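Local atomic coordinates of Amy13K (Eubacterium rectale DSM 17629, PDB entry 6B3P), a protein that binds malto-oligosaccharides through tandem family 26 carbohydrate-binding modules of a surface-anchored gut bacterial alpha-amylase, probably helping that enzyme engage starch. Residues V102-Y107 / D152-Q157; T115-M120 / G138-A143; N171-D176 / T192-D197. All blocks are in the same frame, centred on the assembly; numbering follows the deposited sequence.

Contact 1: V102-Y107 / D152-Q157; sequences VTTIHY and DVVYTQ. With FMT (formic acid), chain T.
V102-Y107 and D152-Q157 pair as antiparallel neighbours in one sheet of a family 26 starch-binding module, their directions 163° apart, and they illustrate how a beta sandwich gives the two faces of one strand pair different work. The backbone ladder comes first. T103 and Y155 form one hydrogen-bonded pair, with T103 N 2.8 Å from Y155 O, and I105 and V153 form the next, with I105 N 2.9 Å from V153 O; in each, the reciprocal bond closes the ring.

Apolar contacts differ between the faces. On the inward one, I105 CB lies 3.8 Å from V153 CG1, and both residues continue onto F167 of strand 163-168 in the facing sheet. On the other, the V102 and V154 side chains meet diagonally through methyls, CG1 to CG1 at 3.5 Å, a tight fit.

The His-carboxylate pair sits on this second face. H106 ND1 gives D152 OD1 a short bond of 2.5 Å, lying in the plane of the imidazole but rising well above that of the carboxylate; ring and carboxylate stand 79° apart. E188 accepts from NE2 of the same ring, so the two acids would probably favour a protonated imidazole, its rotation fixed from both nitrogens.

Solvent and solute finish the account. A water lies 2.7 Å from T103 OG1, donates to Y155 O and accepts from Q157 NE2, knitting both strands together. Along the outer edge, V154 N turns from the ladder and donates to O1 of a formic acid molecule, probably from the crystallisation liquor, at 3.1 Å.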
loop_
_atom_site.group_PDB
_atom_site.type_symbol
_atom_site.label_atom_id
_atom_site.label_comp_id
_atom_site.label_asym_id
_atom_site.label_seq_id
_atom_site.Cartn_x
_atom_site.Cartn_y
_atom_site.Cartn_z
ATOM N N VAL A 102 1.064 -6.639 -4.910
ATOM C CA VAL A 102 2.294 -6.637 -4.129
ATOM C C VAL A 102 2.047 -5.996 -2.773
ATOM O O VAL A 102 1.884 -4.779 -2.668
ATOM C CB VAL A 102 3.419 -5.881 -4.858
ATOM C CG1 VAL A 102 4.732 -6.003 -4.096
ATOM C CG2 VAL A 102 3.573 -6.408 -6.271
ATOM N N THR A 103 2.026 -6.829 -1.738
ATOM C CA THR A 103 1.745 -6.374 -0.385
ATOM C C THR A 103 3.035 -6.311 0.424
ATOM O O THR A 103 3.713 -7.320 0.616
ATOM C CB THR A 103 0.732 -7.297 0.315
ATOM O OG1 THR A 103 -0.432 -7.440 -0.511
ATOM C CG2 THR A 103 0.320 -6.724 1.662
ATOM N N THR A 104 3.366 -5.107 0.882
ATOM C CA THR A 104 4.576 -4.868 1.660
ATOM C C THR A 104 4.220 -4.632 3.121
ATOM O O THR A 104 3.386 -3.784 3.430
ATOM C CB THR A 104 5.359 -3.652 1.124
ATOM O OG1 THR A 104 5.641 -3.842 -0.268
ATOM C CG2 THR A 104 6.669 -3.459 1.891
ATOM N N ILE A 105 4.853 -5.387 4.014
ATOM C CA ILE A 105 4.588 -5.263 5.444
ATOM C C ILE A 105 5.881 -5.011 6.211
ATOM O O ILE A 105 6.827 -5.798 6.134
ATOM C CB ILE A 105 3.897 -6.522 6.001
ATOM C CG1 ILE A 105 2.650 -6.856 5.178
ATOM C CG2 ILE A 105 3.512 -6.314 7.463
ATOM C CD1 ILE A 105 2.073 -8.232 5.451
ATOM N N HIS A 106 5.906 -3.903 6.946
ATOM C CA HIS A 106 7.057 -3.519 7.754
ATOM C C HIS A 106 6.822 -3.876 9.216
ATOM O O HIS A 106 5.766 -3.568 9.769
ATOM C CB HIS A 106 7.329 -2.018 7.629
ATOM C CG HIS A 106 7.447 -1.538 6.216
ATOM N ND1 HIS A 106 8.485 -1.909 5.388
ATOM C CD2 HIS A 106 6.665 -0.708 5.486
ATOM C CE1 HIS A 106 8.334 -1.333 4.209
ATOM N NE2 HIS A 106 7.236 -0.597 4.243
ATOM N N TYR A 107 7.802 -4.528 9.837
ATOM C CA TYR A 107 7.723 -4.850 11.258
ATOM C C TYR A 107 8.863 -4.224 12.050
ATOM O O TYR A 107 10.031 -4.345 11.684
ATOM C CB TYR A 107 7.732 -6.359 11.479
ATOM C CG TYR A 107 7.628 -6.727 12.938
ATOM C CD1 TYR A 107 6.481 -6.430 13.664
ATOM C CD2 TYR A 107 8.676 -7.358 13.595
ATOM C CE1 TYR A 107 6.378 -6.755 15.002
ATOM C CE2 TYR A 107 8.582 -7.689 14.934
ATOM C CZ TYR A 107 7.432 -7.385 15.632
ATOM O OH TYR A 107 7.333 -7.713 16.964
ATOM N N ASP A 152 11.383 -5.928 6.714
ATOM C CA ASP A 152 10.410 -5.920 5.628
ATOM C C ASP A 152 10.109 -7.319 5.109
ATOM O O ASP A 152 10.983 -8.184 5.076
ATOM C CB ASP A 152 10.914 -5.056 4.470
ATOM C CG ASP A 152 11.372 -3.685 4.918
ATOM O OD1 ASP A 152 10.704 -3.085 5.786
ATOM O OD2 ASP A 152 12.405 -3.209 4.403
ATOM N N VAL A 153 8.858 -7.526 4.711
ATOM C CA VAL A 153 8.471 -8.713 3.963
ATOM C C VAL A 153 7.512 -8.284 2.858
ATOM O O VAL A 153 6.683 -7.391 3.052
ATOM C CB VAL A 153 7.817 -9.788 4.862
ATOM C CG1 VAL A 153 6.492 -9.295 5.425
ATOM C CG2 VAL A 153 7.630 -11.089 4.089
ATOM N N VAL A 154 7.640 -8.920 1.700
ATOM C CA VAL A 154 6.811 -8.608 0.543
ATOM C C VAL A 154 6.171 -9.879 0.006
ATOM O O VAL A 154 6.871 -10.830 -0.348
ATOM C CB VAL A 154 7.629 -7.938 -0.584
ATOM C CG1 VAL A 154 6.736 -7.606 -1.780
ATOM C CG2 VAL A 154 8.324 -6.684 -0.069
ATOM N N TYR A 155 4.843 -9.885 -0.046
ATOM C CA TYR A 155 4.098 -10.995 -0.625
ATOM C C TYR A 155 3.395 -10.567 -1.908
ATOM O O TYR A 155 2.622 -9.609 -1.918
ATOM C CB TYR A 155 3.092 -11.549 0.384
ATOM C CG TYR A 155 3.767 -12.272 1.521
ATOM C CD1 TYR A 155 4.389 -13.494 1.311
ATOM C CD2 TYR A 155 3.798 -11.730 2.798
ATOM C CE1 TYR A 155 5.019 -14.159 2.340
ATOM C CE2 TYR A 155 4.423 -12.388 3.835
ATOM C CZ TYR A 155 5.033 -13.601 3.602
ATOM O OH TYR A 155 5.657 -14.256 4.638
ATOM N N THR A 156 3.685 -11.291 -2.986
ATOM C CA THR A 156 3.142 -10.999 -4.305
ATOM C C THR A 156 2.168 -12.083 -4.732
ATOM O O THR A 156 2.496 -13.264 -4.657
ATOM C CB THR A 156 4.262 -10.892 -5.356
ATOM O OG1 THR A 156 5.211 -9.900 -4.948
ATOM C CG2 THR A 156 3.695 -10.525 -6.721
ATOM N N GLN A 157 0.985 -11.682 -5.194
ATOM C CA GLN A 157 -0.020 -12.626 -5.682
ATOM C C GLN A 157 -0.552 -12.215 -7.048
ATOM O O GLN A 157 -0.493 -11.042 -7.416
ATOM C CB GLN A 157 -1.189 -12.731 -4.702
ATOM C CG GLN A 157 -0.793 -13.025 -3.267
ATOM C CD GLN A 157 -1.991 -13.080 -2.344
ATOM O OE1 GLN A 157 -2.693 -14.089 -2.281
ATOM N NE2 GLN A 157 -2.238 -11.989 -1.626
HETATM C C FMT T . 10.420 -11.066 0.683
HETATM O O1 FMT T . 10.532 -9.895 1.040
HETATM O O2 FMT T . 9.448 -11.749 0.999
HETATM O O HOH W 1 -0.411 -9.581 -2.211
#

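Contact 2: T115-M120 / G138-A143; sequences TIYNYM and GGQISA. With GLC (alpha-D-glucopyranose), chain D; GLC (alpha-D-glucopyranose), chain B.
I116 N, Q140 NE2 and I141 O converge on one water: the two nitrogens donate to it, from 2.8 Å in the case of I116 N, and it donates in turn to I141 O. The water thus fills in where the two strands begin to splay. Q140 gets there by stretching out, CG anti to the backbone N (chi1 -178°) and the chain straight beyond, which carries its amide across T115, with NE2 3.9 Å from T115 CG2.

The same extended chain crosses Y117. CG of Q140 sits over one face of the phenol ring, while Q140 CB is 3.8 Å from Y117 CE2 at the rim, so a mostly aliphatic stem, not the amide, covers the ring. Ring and amide planes are turned 35° apart.

Beneath these side chains, the short strand 139-141 forms the antiparallel margin of the second sheet of the starch-binding module. N118 N bonds G139 O at 2.8 Å, and G139 N returns to N118 O from well above the carbonyl plane. I141 N closes on I116 O at 3.0 Å. On the inward face I116 CG2 packs on I141 CD1, and OD1 of N118 pairs with the hydroxyl of Y155.

G138 must be glycine on two counts: its backbone angles disfavour a side chain, and a CB would collide with N118 O and with Y119 CA, 4.0 Å from G138 CA. The Y119 ring passes G138 with its edge, meets W136 edge-to-face and carries on to the sugar. Its OH shares a hydrogen bond of 2.7 Å with O6 of a bound glucose, an atom at the ring edge and in its plane, and C6 of the adjoining glucose is 3.4 Å from Y119 OH.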
loop_
_atom_site.group_PDB
_atom_site.type_symbol
_atom_site.label_atom_id
_atom_site.label_comp_id
_atom_site.label_asym_id
_atom_site.label_seq_id
_atom_site.Cartn_x
_atom_site.Cartn_y
_atom_site.Cartn_z
ATOM N N THR A 115 17.546 -11.774 14.258
ATOM C CA THR A 115 17.048 -12.789 13.337
ATOM C C THR A 115 15.530 -12.835 13.415
ATOM O O THR A 115 14.965 -13.360 14.376
ATOM C CB THR A 115 17.625 -14.180 13.644
ATOM O OG1 THR A 115 17.460 -14.476 15.037
ATOM C CG2 THR A 115 19.103 -14.236 13.280
ATOM N N ILE A 116 14.880 -12.277 12.398
ATOM C CA ILE A 116 13.430 -12.146 12.378
ATOM C C ILE A 116 12.829 -12.993 11.264
ATOM O O ILE A 116 13.403 -13.115 10.181
ATOM C CB ILE A 116 13.001 -10.675 12.189
ATOM C CG1 ILE A 116 13.724 -9.771 13.193
ATOM C CG2 ILE A 116 11.487 -10.531 12.323
ATOM C CD1 ILE A 116 13.440 -10.101 14.649
ATOM N N TYR A 117 11.667 -13.573 11.548
ATOM C CA TYR A 117 10.959 -14.422 10.599
ATOM C C TYR A 117 9.551 -13.892 10.351
ATOM O O TYR A 117 8.980 -13.203 11.196
ATOM C CB TYR A 117 10.875 -15.859 11.120
ATOM C CG TYR A 117 12.208 -16.544 11.298
ATOM C CD1 TYR A 117 12.962 -16.352 12.449
ATOM C CD2 TYR A 117 12.707 -17.394 10.322
ATOM C CE1 TYR A 117 14.180 -16.982 12.618
ATOM C CE2 TYR A 117 13.921 -18.030 10.480
ATOM C CZ TYR A 117 14.654 -17.820 11.631
ATOM O OH TYR A 117 15.865 -18.451 11.795
ATOM N N ASN A 118 9.001 -14.213 9.184
ATOM C CA ASN A 118 7.585 -13.989 8.921
ATOM C C ASN A 118 6.909 -15.283 8.503
ATOM O O ASN A 118 7.323 -15.927 7.538
ATOM C CB ASN A 118 7.382 -12.930 7.840
ATOM C CG ASN A 118 5.916 -12.611 7.611
ATOM O OD1 ASN A 118 5.263 -13.208 6.755
ATOM N ND2 ASN A 118 5.386 -11.676 8.390
ATOM N N TYR A 119 5.874 -15.658 9.245
ATOM C CA TYR A 119 5.086 -16.844 8.945
ATOM C C TYR A 119 3.766 -16.411 8.322
ATOM O O TYR A 119 3.105 -15.521 8.847
ATOM C CB TYR A 119 4.855 -17.662 10.216
ATOM C CG TYR A 119 3.925 -18.832 10.029
ATOM C CD1 TYR A 119 4.375 -20.018 9.471
ATOM C CD2 TYR A 119 2.597 -18.751 10.414
ATOM C CE1 TYR A 119 3.528 -21.088 9.296
ATOM C CE2 TYR A 119 1.739 -19.818 10.243
ATOM C CZ TYR A 119 2.211 -20.985 9.680
ATOM O OH TYR A 119 1.367 -22.061 9.507
ATOM N N MET A 120 3.396 -17.034 7.204
ATOM C CA MET A 120 2.251 -16.589 6.407
ATOM C C MET A 120 1.332 -17.741 6.007
ATOM O O MET A 120 1.796 -18.834 5.680
ATOM C CB MET A 120 2.747 -15.865 5.150
ATOM C CG MET A 120 1.654 -15.183 4.336
ATOM S SD MET A 120 0.767 -16.295 3.225
ATOM C CE MET A 120 2.035 -16.678 2.017
ATOM N N GLY A 138 8.416 -19.942 9.673
ATOM C CA GLY A 138 8.243 -19.270 8.399
ATOM C C GLY A 138 9.572 -18.965 7.733
ATOM O O GLY A 138 10.538 -19.711 7.892
ATOM N N GLY A 139 9.618 -17.862 6.989
ATOM C CA GLY A 139 10.818 -17.457 6.278
ATOM C C GLY A 139 11.520 -16.297 6.955
ATOM O O GLY A 139 10.873 -15.396 7.484
ATOM N N GLN A 140 12.850 -16.318 6.935
ATOM C CA GLN A 140 13.632 -15.239 7.530
ATOM C C GLN A 140 13.611 -14.018 6.620
ATOM O O GLN A 140 13.682 -14.147 5.398
ATOM C CB GLN A 140 15.073 -15.687 7.784
ATOM C CG GLN A 140 15.930 -14.619 8.446
ATOM C CD GLN A 140 17.315 -15.114 8.807
ATOM O OE1 GLN A 140 17.691 -16.241 8.485
ATOM N NE2 GLN A 140 18.085 -14.269 9.483
ATOM N N ILE A 141 13.512 -12.838 7.226
ATOM C CA ILE A 141 13.408 -11.590 6.478
ATOM C C ILE A 141 14.541 -10.629 6.826
ATOM O O ILE A 141 15.086 -10.667 7.929
ATOM C CB ILE A 141 12.053 -10.904 6.738
ATOM C CG1 ILE A 141 11.876 -10.600 8.232
ATOM C CG2 ILE A 141 10.923 -11.789 6.223
ATOM C CD1 ILE A 141 10.611 -9.825 8.559
ATOM N N SER A 142 14.887 -9.768 5.874
ATOM C CA SER A 142 16.005 -8.845 6.034
ATOM C C SER A 142 15.579 -7.558 6.733
ATOM O O SER A 142 14.389 -7.278 6.871
ATOM C CB SER A 142 16.613 -8.517 4.671
ATOM O OG SER A 142 16.853 -9.701 3.929
ATOM N N ALA A 143 16.565 -6.780 7.168
ATOM C CA ALA A 143 16.306 -5.508 7.832
ATOM C C ALA A 143 16.188 -4.380 6.815
ATOM O O ALA A 143 16.818 -4.413 5.758
ATOM C CB ALA A 143 17.406 -5.199 8.836
HETATM C C1 GLC D . -0.633 -19.611 13.506
HETATM C C2 GLC D . -1.786 -18.869 14.122
HETATM C C3 GLC D . -3.030 -19.721 14.110
HETATM C C4 GLC D . -3.299 -20.239 12.726
HETATM C C5 GLC D . -2.085 -20.966 12.210
HETATM C C6 GLC D . -2.303 -21.497 10.810
HETATM O O2 GLC D . -1.446 -18.466 15.423
HETATM O O3 GLC D . -4.124 -18.965 14.525
HETATM O O4 GLC D . -4.471 -21.046 12.731
HETATM O O5 GLC D . -0.993 -20.082 12.229
HETATM O O6 GLC D . -1.223 -22.252 10.325
HETATM C C1 GLC B . 3.397 -21.881 15.933
HETATM C C2 GLC B . 2.896 -20.498 16.318
HETATM C C3 GLC B . 1.439 -20.326 16.034
HETATM C C4 GLC B . 1.159 -20.709 14.615
HETATM C C5 GLC B . 1.658 -22.108 14.331
HETATM C C6 GLC B . 1.441 -22.505 12.896
HETATM O O1 GLC B . 2.960 -22.899 16.837
HETATM O O2 GLC B . 3.093 -20.256 17.672
HETATM O O3 GLC B . 1.045 -18.987 16.223
HETATM O O4 GLC B . -0.231 -20.625 14.407
HETATM O O5 GLC B . 3.019 -22.155 14.600
HETATM O O6 GLC B . 1.735 -23.848 12.671
HETATM O O HOH W 2 16.479 -12.003 10.124
#

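Contact 3: N171-D176 / T192-D197; sequences NGTQTD and TGTKGD. With GLC (alpha-D-glucopyranose), chain B; FMT (formic acid), chain O; EDO (1,2-ethanediol), chain G.
D176 sets CG beside its own backbone N (chi1 -66°), while K195 holds CG anti to its N and then bends at chi2 (87°); together these torsions bring the carboxylate against the lysine stem and over a type II beta turn. The turn runs from T194 to D197, closed by D197 N to T194 O at 2.8 Å, with G196 at the third position, where its positive phi suits glycine. It shows how one loop can brace another: residues 171-176, which carry part of the glycan site of this starch-binding module, lean on the turn.

Two bonds join the loops. K195 N reaches Q174 O at 2.8 Å in the carbonyl plane, and G196 N meets D176 OD1 at 2.9 Å, on the syn side and nearly straight (165°). Around the second bond the aliphatic lysine chain passes close, CD 3.3 Å from D176 OD1, although NZ stays beyond salt-bridge range and instead donates to a water that also binds T175 O. An alanine in place of D176 removes the carboxylate acceptor, which would probably leave G196 N without its mate in the contact and the turn less firmly held to the binding loop.

Methyl groups complete the contact. T173 CG2 touches T194 CG2 at 3.5 Å, the two side chains crossing at an angle, and T175 CG2 rests 3.6 Å from G193 O. A formic acid molecule, probably from the crystallisation liquor, makes weak bonds to the backbone nitrogens of Q174 and K195.

On the binding loop itself, the Q174 side chain extends its amide to one glucose, OE1 accepting from O3 at 3.1 Å and NE2 donating to O2 at 3.0 Å.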
loop_
_atom_site.group_PDB
_atom_site.type_symbol
_atom_site.label_atom_id
_atom_site.label_comp_id
_atom_site.label_asym_id
_atom_site.label_seq_id
_atom_site.Cartn_x
_atom_site.Cartn_y
_atom_site.Cartn_z
ATOM N N ASN A 171 11.945 -17.990 18.857
ATOM C CA ASN A 171 12.511 -18.141 20.191
ATOM C C ASN A 171 11.593 -17.575 21.272
ATOM O O ASN A 171 12.055 -16.956 22.232
ATOM C CB ASN A 171 13.883 -17.460 20.257
ATOM C CG ASN A 171 14.719 -17.928 21.434
ATOM O OD1 ASN A 171 14.560 -19.049 21.920
ATOM N ND2 ASN A 171 15.619 -17.066 21.900
ATOM N N GLY A 172 10.291 -17.782 21.103
ATOM C CA GLY A 172 9.319 -17.439 22.127
ATOM C C GLY A 172 8.658 -16.080 21.984
ATOM O O GLY A 172 7.735 -15.766 22.738
ATOM N N THR A 173 9.119 -15.277 21.028
ATOM C CA THR A 173 8.546 -13.952 20.801
ATOM C C THR A 173 7.889 -13.874 19.425
ATOM O O THR A 173 8.517 -14.157 18.406
ATOM C CB THR A 173 9.611 -12.840 20.925
ATOM O OG1 THR A 173 10.264 -12.939 22.196
ATOM C CG2 THR A 173 8.973 -11.457 20.799
ATOM N N GLN A 174 6.616 -13.492 19.410
ATOM C CA GLN A 174 5.863 -13.372 18.168
ATOM C C GLN A 174 4.742 -12.348 18.309
ATOM O O GLN A 174 4.359 -11.987 19.421
ATOM C CB GLN A 174 5.280 -14.728 17.759
ATOM C CG GLN A 174 4.156 -15.222 18.665
ATOM C CD GLN A 174 3.581 -16.551 18.214
ATOM O OE1 GLN A 174 2.428 -16.631 17.789
ATOM N NE2 GLN A 174 4.382 -17.605 18.310
ATOM N N THR A 175 4.216 -11.893 17.176
ATOM C CA THR A 175 3.092 -10.962 17.165
ATOM C C THR A 175 1.771 -11.710 17.280
ATOM O O THR A 175 1.727 -12.936 17.170
ATOM C CB THR A 175 3.063 -10.119 15.869
ATOM O OG1 THR A 175 2.843 -10.974 14.740
ATOM C CG2 THR A 175 4.367 -9.362 15.680
ATOM N N ASP A 176 0.693 -10.965 17.501
ATOM C CA ASP A 176 -0.649 -11.495 17.301
ATOM C C ASP A 176 -0.807 -11.867 15.836
ATOM O O ASP A 176 0.013 -11.485 15.000
ATOM C CB ASP A 176 -1.723 -10.472 17.682
ATOM C CG ASP A 176 -1.737 -10.155 19.162
ATOM O OD1 ASP A 176 -1.474 -11.066 19.972
ATOM O OD2 ASP A 176 -2.028 -8.992 19.515
ATOM N N THR A 192 3.812 -3.055 14.765
ATOM C CA THR A 192 4.628 -2.945 15.969
ATOM C C THR A 192 4.070 -3.817 17.085
ATOM O O THR A 192 2.879 -4.129 17.105
ATOM C CB THR A 192 4.701 -1.492 16.477
ATOM O OG1 THR A 192 3.385 -1.035 16.812
ATOM C CG2 THR A 192 5.302 -0.580 15.420
ATOM N N GLY A 193 4.938 -4.205 18.014
ATOM C CA GLY A 193 4.516 -4.910 19.208
ATOM C C GLY A 193 4.678 -6.412 19.113
ATOM O O GLY A 193 5.243 -6.930 18.150
ATOM N N THR A 194 4.182 -7.104 20.131
ATOM C CA THR A 194 4.210 -8.559 20.184
ATOM C C THR A 194 2.850 -9.043 20.679
ATOM O O THR A 194 1.902 -8.258 20.739
ATOM C CB THR A 194 5.341 -9.073 21.097
ATOM O OG1 THR A 194 5.244 -8.451 22.384
ATOM C CG2 THR A 194 6.700 -8.758 20.484
ATOM N N LYS A 195 2.752 -10.325 21.020
ATOM C CA LYS A 195 1.488 -10.914 21.458
ATOM C C LYS A 195 0.840 -10.093 22.566
ATOM O O LYS A 195 1.481 -9.764 23.565
ATOM C CB LYS A 195 1.705 -12.347 21.943
ATOM C CG LYS A 195 0.428 -13.164 22.057
ATOM C CD LYS A 195 0.080 -13.844 20.744
ATOM C CE LYS A 195 -1.237 -14.593 20.844
ATOM N NZ LYS A 195 -1.503 -15.419 19.635
ATOM N N GLY A 196 -0.435 -9.762 22.378
ATOM C CA GLY A 196 -1.168 -8.958 23.336
ATOM C C GLY A 196 -1.046 -7.467 23.074
ATOM O O GLY A 196 -1.868 -6.684 23.550
ATOM N N ASP A 197 -0.030 -7.074 22.310
ATOM C CA ASP A 197 0.277 -5.660 22.115
ATOM C C ASP A 197 0.613 -5.339 20.655
ATOM O O ASP A 197 1.367 -4.409 20.371
ATOM C CB ASP A 197 1.440 -5.254 23.029
ATOM C CG ASP A 197 1.618 -3.749 23.126
ATOM O OD1 ASP A 197 0.607 -3.018 23.071
ATOM O OD2 ASP A 197 2.776 -3.297 23.255
HETATM C C1 GLC B . 3.397 -21.881 15.933
HETATM C C2 GLC B . 2.896 -20.498 16.318
HETATM C C3 GLC B . 1.439 -20.326 16.034
HETATM C C4 GLC B . 1.159 -20.709 14.615
HETATM C C5 GLC B . 1.658 -22.108 14.331
HETATM C C6 GLC B . 1.441 -22.505 12.896
HETATM O O1 GLC B . 2.960 -22.899 16.837
HETATM O O2 GLC B . 3.093 -20.256 17.672
HETATM O O3 GLC B . 1.045 -18.987 16.223
HETATM O O4 GLC B . -0.231 -20.625 14.407
HETATM O O5 GLC B . 3.019 -22.155 14.600
HETATM O O6 GLC B . 1.735 -23.848 12.671
HETATM C C FMT O . 5.565 -12.645 22.509
HETATM O O1 FMT O . 5.205 -13.808 22.325
HETATM O O2 FMT O . 4.840 -11.821 23.063
HETATM C C1 EDO G . 8.319 -19.939 18.858
HETATM O O1 EDO G . 9.356 -20.198 17.903
HETATM C C2 EDO G . 7.992 -18.449 18.878
HETATM O O2 EDO G . 9.044 -17.709 18.246
HETATM O O HOH W 3 -0.016 -15.070 16.907
#

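In the fold
Followed from the N terminus, the chain first completes the other starch-binding module and then enters strand 101-108. Contact 1 joins that strand to 150-157, closing a long loop within which contact 2 lies wholly, pairing 116-121 with 139-141 in the opposing sheet. The two sheets meet through the Y155-N118 pair and again where D152 N approaches S142 O. Contact 3 opens only after contact 1 has closed, tying the loop that precedes strand 178-180 to the turn between 188-192 and 199-201. Y107, at the end of contact 1, reaches G193 and T175. Contacts 2 and 3 do not touch, yet one glucose unit is touched by Y119 and hydrogen-bonded by Q174.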